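Local coordinates for ethanolamine utilization protein EutN/carboxysome structural protein Ccml (Halothece sp., PDB 6OWG), which probably assembles into pentamers that cap the vertices of the icosahedral protein shell of the carboxysome, a bacterial microcompartment, at residues E41-P46 with L74-V79. Residues are numbered along the deposited sequence; the frame is centred on the assembly and turned at random.
Sequences EVAADP and LDAMVV
The ring of P46 meets the chain of M77 through its CG and CD corner, the two side chains crossing at about a right angle, with CG 3.7 Å from M77 SD; H69 touches both, and L16 of a third subunit packs on the proline. The carboxylate of D45 lies alongside V78: OD1 rests 3.6 Å from V78 CB, while OD2 turns to K23 in a salt bridge and to the backbone N of A49. This is the seam of an OB-fold barrel, where strands 39-44 and 76-81, the two ends of the five-stranded sheet, come together at 63° and close it with a single bridge of the parallel pattern. A44 makes both backbone hydrogen bonds across the seam. Its N-H goes to A76 O (N to O 3.1 Å) from above the carbonyl plane. Its own O accepts V78 N-H, with N 2.8 Å away and almost straight down the C=O direction (172°). M77 CA-H adds a weaker contact to that same oxygen. Next to the bridge, A43 CB and A76 CB meet at 3.8 Å, and L74 spreads both methyls against A44 CB. With CG anti to the backbone N (chi1 174°), M77 runs out to P46; an alanine here in place of the proline would probably open a gap beside M77 CG and SD and leave the sulfur less firmly held on that side. Toward the other end E41 OE2 and D75 OD2 are near each other, a pairing that is probably somewhat unfavourable, though D75 OD1 takes a hydrogen bond from M1 N of a second subunit. There E41 CG touches A76 CB at 3.7 Å.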
loop_
_atom_site.group_PDB
_atom_site.type_symbol
_atom_site.label_atom_id
_atom_site.label_comp_id
_atom_site.label_asym_id
_atom_site.label_seq_id
_atom_site.Cartn_x
_atom_site.Cartn_y
_atom_site.Cartn_z
ATOM N N GLU D 41 97.298 -13.799 -54.639
ATOM C CA GLU D 41 95.901 -13.701 -54.256
ATOM C C GLU D 41 95.457 -12.263 -54.460
ATOM O O GLU D 41 96.271 -11.340 -54.435
ATOM C CB GLU D 41 95.687 -14.130 -52.795
ATOM C CG GLU D 41 94.274 -14.568 -52.444
ATOM C CD GLU D 41 93.947 -15.975 -52.912
ATOM O OE1 GLU D 41 94.849 -16.839 -52.900
ATOM O OE2 GLU D 41 92.780 -16.219 -53.290
ATOM N N VAL D 42 94.163 -12.080 -54.691
ATOM C CA VAL D 42 93.533 -10.770 -54.638
ATOM C C VAL D 42 92.597 -10.783 -53.442
ATOM O O VAL D 42 91.686 -11.614 -53.368
ATOM C CB VAL D 42 92.787 -10.432 -55.938
ATOM C CG1 VAL D 42 92.097 -9.088 -55.810
ATOM C CG2 VAL D 42 93.748 -10.427 -57.113
ATOM N N ALA D 43 92.830 -9.880 -52.496
ATOM C CA ALA D 43 92.116 -9.900 -51.231
ATOM C C ALA D 43 91.539 -8.531 -50.919
ATOM O O ALA D 43 92.069 -7.502 -51.338
ATOM C CB ALA D 43 93.026 -10.336 -50.086
ATOM N N ALA D 44 90.433 -8.541 -50.182
ATOM C CA ALA D 44 89.899 -7.325 -49.594
ATOM C C ALA D 44 90.825 -6.832 -48.490
ATOM O O ALA D 44 91.501 -7.614 -47.821
ATOM C CB ALA D 44 88.502 -7.572 -49.035
ATOM N N ASP D 45 90.853 -5.515 -48.301
ATOM C CA ASP D 45 91.786 -4.872 -47.379
ATOM C C ASP D 45 91.033 -3.929 -46.448
ATOM O O ASP D 45 90.947 -2.720 -46.711
ATOM C CB ASP D 45 92.872 -4.130 -48.151
ATOM C CG ASP D 45 93.963 -3.608 -47.256
ATOM O OD1 ASP D 45 94.795 -4.418 -46.807
ATOM O OD2 ASP D 45 93.999 -2.388 -47.008
ATOM N N PRO D 46 90.472 -4.441 -45.349
ATOM C CA PRO D 46 89.892 -3.534 -44.348
ATOM C C PRO D 46 90.945 -2.883 -43.472
ATOM O O PRO D 46 90.782 -1.723 -43.079
ATOM C CB PRO D 46 88.974 -4.451 -43.526
ATOM C CG PRO D 46 88.971 -5.766 -44.235
ATOM C CD PRO D 46 90.239 -5.846 -44.996
ATOM N N LEU D 74 83.419 -12.453 -51.230
ATOM C CA LEU D 74 84.847 -12.364 -50.962
ATOM C C LEU D 74 85.334 -13.684 -50.390
ATOM O O LEU D 74 84.690 -14.255 -49.504
ATOM C CB LEU D 74 85.144 -11.226 -49.986
ATOM C CG LEU D 74 84.743 -9.829 -50.448
ATOM C CD1 LEU D 74 84.714 -8.888 -49.278
ATOM C CD2 LEU D 74 85.707 -9.331 -51.492
ATOM N N ASP D 75 86.466 -14.169 -50.897
ATOM C CA ASP D 75 87.075 -15.394 -50.392
ATOM C C ASP D 75 88.501 -15.175 -49.909
ATOM O O ASP D 75 89.221 -16.150 -49.676
ATOM C CB ASP D 75 87.040 -16.493 -51.459
ATOM C CG ASP D 75 87.893 -16.166 -52.663
ATOM O OD1 ASP D 75 88.009 -14.976 -52.996
ATOM O OD2 ASP D 75 88.446 -17.096 -53.281
ATOM N N ALA D 76 88.924 -13.924 -49.755
ATOM C CA ALA D 76 90.251 -13.595 -49.262
ATOM C C ALA D 76 90.195 -12.200 -48.666
ATOM O O ALA D 76 89.504 -11.328 -49.192
ATOM C CB ALA D 76 91.301 -13.663 -50.374
ATOM N N MET D 77 90.920 -12.000 -47.569
ATOM C CA MET D 77 90.850 -10.745 -46.835
ATOM C C MET D 77 92.112 -10.574 -46.010
ATOM O O MET D 77 92.520 -11.500 -45.308
ATOM C CB MET D 77 89.619 -10.718 -45.926
ATOM C CG MET D 77 89.539 -9.519 -45.019
ATOM S SD MET D 77 87.895 -9.288 -44.346
ATOM C CE MET D 77 87.927 -10.439 -42.985
ATOM N N VAL D 78 92.723 -9.395 -46.092
ATOM C CA VAL D 78 93.810 -9.050 -45.185
ATOM C C VAL D 78 93.227 -8.837 -43.794
ATOM O O VAL D 78 92.384 -7.959 -43.587
ATOM C CB VAL D 78 94.557 -7.804 -45.673
ATOM C CG1 VAL D 78 95.489 -7.288 -44.598
ATOM C CG2 VAL D 78 95.318 -8.110 -46.942
ATOM N N VAL D 79 93.663 -9.651 -42.836
ATOM C CA VAL D 79 93.167 -9.541 -41.471
ATOM C C VAL D 79 94.135 -8.808 -40.553
ATOM O O VAL D 79 93.707 -8.282 -39.516
ATOM C CB VAL D 79 92.834 -10.929 -40.885
ATOM C CG1 VAL D 79 91.678 -11.533 -41.627
ATOM C CG2 VAL D 79 94.037 -11.848 -40.946
#